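Local coordinates for repressor protein C2 (Enterobacteria phage P22, PDB 2R1J) that keeps phage P22 in the dormant lysogenic state by binding the OR and OL operators and blocking transcription of the lytic genes, at residues V28-S31 against N32-S36; L51-S54 against K55-C59. One frame throughout, in Å; residues are numbered along the deposited sequence.

Contact 1: V28-S31 against N32-S36; sequences VGVS and NVAIS. With nucleotides of chain A; nucleotides of chain B.
Ser31 and Ala34 meet at the start of helix 32-39, where the turn of the helix-turn-helix motif hands over to its second helix, which enters the operator. Ser31 is the N-cap: its OG accepts a hydrogen bond from the backbone N-H of Ala34, N to OG 3.1 Å. The torsion that makes this possible sets OG between its own backbone N and carbonyl carbon (chi1 66°), turned back over the first helical turn. The same hydroxyl donates to OP2 of DT14 of chain A, 2.7 Å from OG, and OP2 also accepts from the backbone N-H of Ser31. One phosphate oxygen is thus gripped twice by the capping residue, and the helix dipole probably helps. Behind the cap, Val30 CB lies 3.8 Å from Ala34 CB, and its CG2 meets Ile35 CD1, the side chains crossing at about a right angle. Ser36 OG donates to OP2 of DT4 of chain B (2.8 Å) and also bonds to Arg40 NH2, so helix 32-39 holds a phosphate of each strand. Val33 sets its methyls against the thymine edges of chain A: CG1 3.3 Å from DT15 O4 and near the DT14 methyl, CG2 3.7 Å from DT15 C7.

Contact 2: L51-S54 against K55-C59; sequences LALS and KALQC
Leu53, in the last turns of helix 47-56, and Leu57, just beyond its end, form the close-packed side of this contact. The chi1 of Leu57, -62°, sets CG beside the backbone N and 3.4 Å from Leu53 O. Farther out, Leu57 CD1 lies 3.8 Å from Leu53 CD1. Ile10 of helix 6-17 and Leu64 of helix 61-66 also pack on Leu53, making this the core side. Ser54 is buried too, and its hydroxyl spends its proton inside the helix: OG donates to Leu51 O at 2.6 Å, joining the amide of Lys55 on the same face of that carbonyl. The looser side belongs to Lys55. Its exposed chain runs extended beside Leu51 O and then bends at its last torsion, bringing NZ to 3.6 Å from Leu51 CD1; the ammonium makes a salt bridge with Asp62 of the second subunit. At the C-terminal end Gln58 takes positive phi and reverses the backbone, its side chain on Arg13 and Leu17. The amide of Cys59 reaches back to Ser54 O, N to O 2.9 Å and nearly straight at 173°, while Gln58 N bonds to Lys55 O, and the helix closes in a Schellman motif.

Contact 1 comes first along the chain, at the junction of helix 21-28 with helix 32-39; contact 2 follows on the next helix, 47-56, and the loop after it. Both belong to the N-terminal DNA-binding domain of the longer repressor, with centres about 13 Å apart. They touch through Val28, whose CG2 packs 3.8 Å from Leu53 CA and also meets Ala56 CB. The end of the first helix of the helix-turn-helix thus rests on helix 47-56. Contact 1 faces the operator, whereas contact 2 stays about 8 Å from the nucleic acid at its nearest atom and reaches the second subunit, so one small helical domain carries both the surface that meets the operator and a contact to the second subunit.

Contact 1: V28-S31 against N32-S36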
loop_
_atom_site.group_PDB
_atom_site.type_symbol
_atom_site.label_atom_id
_atom_site.label_comp_id
_atom_site.label_asym_id
_atom_site.label_seq_id
_atom_site.Cartn_x
_atom_site.Cartn_y
_atom_site.Cartn_z
ATOM N N VAL C 28 -13.864 -2.387 -1.328
ATOM C CA VAL C 28 -12.427 -2.398 -1.667
ATOM C C VAL C 28 -12.129 -2.998 -3.038
ATOM O O VAL C 28 -11.162 -2.600 -3.695
ATOM C CB VAL C 28 -11.644 -3.194 -0.585
ATOM C CG1 VAL C 28 -10.154 -3.316 -0.940
ATOM C CG2 VAL C 28 -11.837 -2.507 0.763
ATOM N N GLY C 29 -12.945 -3.948 -3.463
ATOM C CA GLY C 29 -12.719 -4.590 -4.745
ATOM C C GLY C 29 -12.039 -5.945 -4.616
ATOM O O GLY C 29 -11.301 -6.361 -5.513
ATOM N N VAL C 30 -12.263 -6.623 -3.489
ATOM C CA VAL C 30 -11.711 -7.956 -3.265
ATOM C C VAL C 30 -12.801 -8.840 -2.702
ATOM O O VAL C 30 -13.890 -8.363 -2.396
ATOM C CB VAL C 30 -10.532 -7.961 -2.266
ATOM C CG1 VAL C 30 -9.381 -7.116 -2.832
ATOM C CG2 VAL C 30 -10.949 -7.415 -0.906
ATOM N N SER C 31 -12.497 -10.123 -2.560
ATOM C CA SER C 31 -13.459 -11.072 -2.024
ATOM C C SER C 31 -13.566 -10.956 -0.514
ATOM O O SER C 31 -12.722 -10.368 0.154
ATOM C CB SER C 31 -13.034 -12.498 -2.365
ATOM O OG SER C 31 -11.834 -12.855 -1.703
ATOM N N ASN C 32 -14.632 -11.540 0.029
ATOM C CA ASN C 32 -14.803 -11.533 1.464
ATOM C C ASN C 32 -13.667 -12.368 2.065
ATOM O O ASN C 32 -13.205 -12.105 3.170
ATOM C CB ASN C 32 -16.155 -12.156 1.813
ATOM C CG ASN C 32 -16.246 -13.585 1.395
ATOM O OD1 ASN C 32 -16.074 -13.909 0.214
ATOM N ND2 ASN C 32 -16.511 -14.468 2.351
ATOM N N VAL C 33 -13.212 -13.390 1.344
ATOM C CA VAL C 33 -12.120 -14.210 1.861
ATOM C C VAL C 33 -10.832 -13.358 2.045
ATOM O O VAL C 33 -10.105 -13.514 3.032
ATOM C CB VAL C 33 -11.846 -15.424 0.930
ATOM C CG1 VAL C 33 -10.696 -16.268 1.497
ATOM C CG2 VAL C 33 -13.108 -16.280 0.817
ATOM N N ALA C 34 -10.541 -12.457 1.110
ATOM C CA ALA C 34 -9.369 -11.617 1.256
ATOM C C ALA C 34 -9.490 -10.782 2.536
ATOM O O ALA C 34 -8.531 -10.596 3.278
ATOM C CB ALA C 34 -9.223 -10.701 0.048
ATOM N N ILE C 35 -10.689 -10.264 2.808
ATOM C CA ILE C 35 -10.860 -9.469 4.026
ATOM C C ILE C 35 -10.558 -10.356 5.239
ATOM O O ILE C 35 -9.865 -9.929 6.179
ATOM C CB ILE C 35 -12.309 -8.913 4.148
ATOM C CG1 ILE C 35 -12.627 -8.003 2.961
ATOM C CG2 ILE C 35 -12.443 -8.125 5.471
ATOM C CD1 ILE C 35 -11.690 -6.833 2.786
ATOM N N SER C 36 -11.074 -11.579 5.220
ATOM C CA SER C 36 -10.849 -12.540 6.302
ATOM C C SER C 36 -9.372 -12.825 6.496
ATOM O O SER C 36 -8.875 -12.899 7.618
ATOM C CB SER C 36 -11.610 -13.840 6.022
ATOM O OG SER C 36 -11.232 -14.851 6.933
ATOM P P DT A 14 -9.760 -11.476 -4.683
ATOM O OP1 DT A 14 -10.418 -10.372 -5.409
ATOM O OP2 DT A 14 -9.974 -11.652 -3.234
ATOM O "O5'" DT A 14 -10.086 -12.825 -5.449
ATOM C "C5'" DT A 14 -9.670 -12.968 -6.807
ATOM C "C4'" DT A 14 -10.028 -14.343 -7.306
ATOM O "O4'" DT A 14 -9.141 -15.306 -6.692
ATOM C "C3'" DT A 14 -11.444 -14.714 -6.875
ATOM O "O3'" DT A 14 -12.268 -15.186 -7.923
ATOM C "C2'" DT A 14 -11.266 -15.793 -5.834
ATOM C "C1'" DT A 14 -9.882 -16.356 -6.078
ATOM N N1 DT A 14 -9.240 -16.662 -4.786
ATOM C C2 DT A 14 -8.766 -17.927 -4.531
ATOM O O2 DT A 14 -8.864 -18.854 -5.322
ATOM N N3 DT A 14 -8.184 -18.082 -3.305
ATOM C C4 DT A 14 -8.068 -17.134 -2.321
ATOM O O4 DT A 14 -7.524 -17.424 -1.266
ATOM C C5 DT A 14 -8.619 -15.830 -2.641
ATOM C C7 DT A 14 -8.592 -14.742 -1.611
ATOM C C6 DT A 14 -9.147 -15.659 -3.846
ATOM P P DT B 4 -13.013 -15.056 10.338
ATOM O OP1 DT B 4 -12.459 -14.772 11.681
ATOM O OP2 DT B 4 -12.684 -14.120 9.221
ATOM O "O5'" DT B 4 -12.585 -16.540 9.974
ATOM C "C5'" DT B 4 -13.005 -17.615 10.817
ATOM C "C4'" DT B 4 -12.603 -18.953 10.245
ATOM O "O4'" DT B 4 -13.372 -19.255 9.063
ATOM C "C3'" DT B 4 -11.134 -19.127 9.859
ATOM O "O3'" DT B 4 -10.742 -20.417 10.323
ATOM C "C2'" DT B 4 -11.159 -19.081 8.338
ATOM C "C1'" DT B 4 -12.503 -19.707 8.025
ATOM N N1 DT B 4 -13.136 -19.329 6.750
ATOM C C2 DT B 4 -13.585 -20.337 5.909
ATOM O O2 DT B 4 -13.361 -21.521 6.096
ATOM N N3 DT B 4 -14.303 -19.904 4.829
ATOM C C4 DT B 4 -14.590 -18.598 4.494
ATOM O O4 DT B 4 -15.294 -18.364 3.526
ATOM C C5 DT B 4 -14.026 -17.592 5.364
ATOM C C7 DT B 4 -14.238 -16.151 5.034
ATOM C C6 DT B 4 -13.329 -18.000 6.438
ATOM P P DT A 15 -13.844 -15.353 -7.642
ATOM O OP1 DT A 15 -14.572 -14.879 -8.842
ATOM O OP2 DT A 15 -14.131 -14.750 -6.319
ATOM O "O5'" DT A 15 -14.033 -16.921 -7.456
ATOM C "C5'" DT A 15 -13.540 -17.834 -8.425
ATOM C "C4'" DT A 15 -13.687 -19.254 -7.930
ATOM O "O4'" DT A 15 -12.783 -19.483 -6.824
ATOM C "C3'" DT A 15 -15.075 -19.669 -7.435
ATOM O "O3'" DT A 15 -15.304 -21.026 -7.844
ATOM C "C2'" DT A 15 -14.949 -19.588 -5.925
ATOM C "C1'" DT A 15 -13.498 -19.994 -5.707
ATOM N N1 DT A 15 -12.866 -19.444 -4.500
ATOM C C2 DT A 15 -12.134 -20.296 -3.710
ATOM O O2 DT A 15 -12.033 -21.492 -3.919
ATOM N N3 DT A 15 -11.522 -19.696 -2.644
ATOM C C4 DT A 15 -11.590 -18.373 -2.285
ATOM O O4 DT A 15 -10.984 -17.990 -1.288
ATOM C C5 DT A 15 -12.402 -17.540 -3.132
ATOM C C7 DT A 15 -12.564 -16.093 -2.795
ATOM C C6 DT A 15 -12.991 -18.107 -4.191
#

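Contact 2: L51-S54 against K55-C59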
loop_
_atom_site.group_PDB
_atom_site.type_symbol
_atom_site.label_atom_id
_atom_site.label_comp_id
_atom_site.label_asym_id
_atom_site.label_seq_id
_atom_site.Cartn_x
_atom_site.Cartn_y
_atom_site.Cartn_z
ATOM N N LEU C 51 -4.599 0.994 0.004
ATOM C CA LEU C 51 -5.141 2.342 -0.140
ATOM C C LEU C 51 -6.669 2.304 -0.217
ATOM O O LEU C 51 -7.349 3.092 0.454
ATOM C CB LEU C 51 -4.527 3.022 -1.354
ATOM C CG LEU C 51 -3.296 3.867 -0.996
ATOM C CD1 LEU C 51 -3.787 5.111 -0.224
ATOM C CD2 LEU C 51 -2.313 3.104 -0.131
ATOM N N ALA C 52 -7.227 1.376 -0.991
ATOM C CA ALA C 52 -8.688 1.292 -1.091
ATOM C C ALA C 52 -9.324 0.918 0.247
ATOM O O ALA C 52 -10.425 1.382 0.580
ATOM C CB ALA C 52 -9.092 0.278 -2.189
ATOM N N LEU C 53 -8.632 0.076 1.008
ATOM C CA LEU C 53 -9.099 -0.361 2.307
ATOM C C LEU C 53 -9.120 0.829 3.288
ATOM O O LEU C 53 -10.092 1.019 4.035
ATOM C CB LEU C 53 -8.175 -1.462 2.839
ATOM C CG LEU C 53 -8.449 -1.988 4.251
ATOM C CD1 LEU C 53 -9.808 -2.697 4.287
ATOM C CD2 LEU C 53 -7.329 -2.966 4.656
ATOM N N SER C 54 -8.064 1.629 3.269
ATOM C CA SER C 54 -7.982 2.782 4.162
ATOM C C SER C 54 -9.150 3.739 3.875
ATOM O O SER C 54 -9.725 4.311 4.801
ATOM C CB SER C 54 -6.642 3.499 3.987
ATOM O OG SER C 54 -6.530 4.089 2.708
ATOM N N LYS C 55 -9.502 3.913 2.608
ATOM C CA LYS C 55 -10.619 4.801 2.272
ATOM C C LYS C 55 -11.943 4.201 2.761
ATOM O O LYS C 55 -12.753 4.894 3.393
ATOM C CB LYS C 55 -10.666 5.057 0.770
ATOM C CG LYS C 55 -9.516 5.909 0.311
ATOM C CD LYS C 55 -9.480 6.064 -1.180
ATOM C CE LYS C 55 -8.296 6.936 -1.562
ATOM N NZ LYS C 55 -7.019 6.428 -0.948
ATOM N N ALA C 56 -12.163 2.920 2.496
ATOM C CA ALA C 56 -13.396 2.258 2.940
ATOM C C ALA C 56 -13.567 2.301 4.455
ATOM O O ALA C 56 -14.692 2.428 4.952
ATOM C CB ALA C 56 -13.420 0.797 2.455
ATOM N N LEU C 57 -12.463 2.208 5.193
ATOM C CA LEU C 57 -12.520 2.225 6.655
ATOM C C LEU C 57 -12.364 3.624 7.241
ATOM O O LEU C 57 -12.310 3.779 8.447
ATOM C CB LEU C 57 -11.454 1.307 7.251
ATOM C CG LEU C 57 -11.565 -0.180 6.894
ATOM C CD1 LEU C 57 -10.415 -0.960 7.556
ATOM C CD2 LEU C 57 -12.913 -0.723 7.358
ATOM N N GLN C 58 -12.250 4.623 6.378
ATOM C CA GLN C 58 -12.136 6.020 6.801
ATOM C C GLN C 58 -10.936 6.330 7.692
ATOM O O GLN C 58 -11.054 7.034 8.693
ATOM C CB GLN C 58 -13.437 6.437 7.504
ATOM C CG GLN C 58 -14.664 6.046 6.708
ATOM C CD GLN C 58 -15.975 6.399 7.389
ATOM O OE1 GLN C 58 -17.045 6.065 6.886
ATOM N NE2 GLN C 58 -15.899 7.079 8.527
ATOM N N CYS C 59 -9.768 5.819 7.327
ATOM C CA CYS C 59 -8.584 6.081 8.119
ATOM C C CYS C 59 -7.366 6.120 7.208
ATOM O O CYS C 59 -7.483 5.936 6.000
ATOM C CB CYS C 59 -8.417 5.002 9.183
ATOM S SG CYS C 59 -8.170 3.324 8.518
#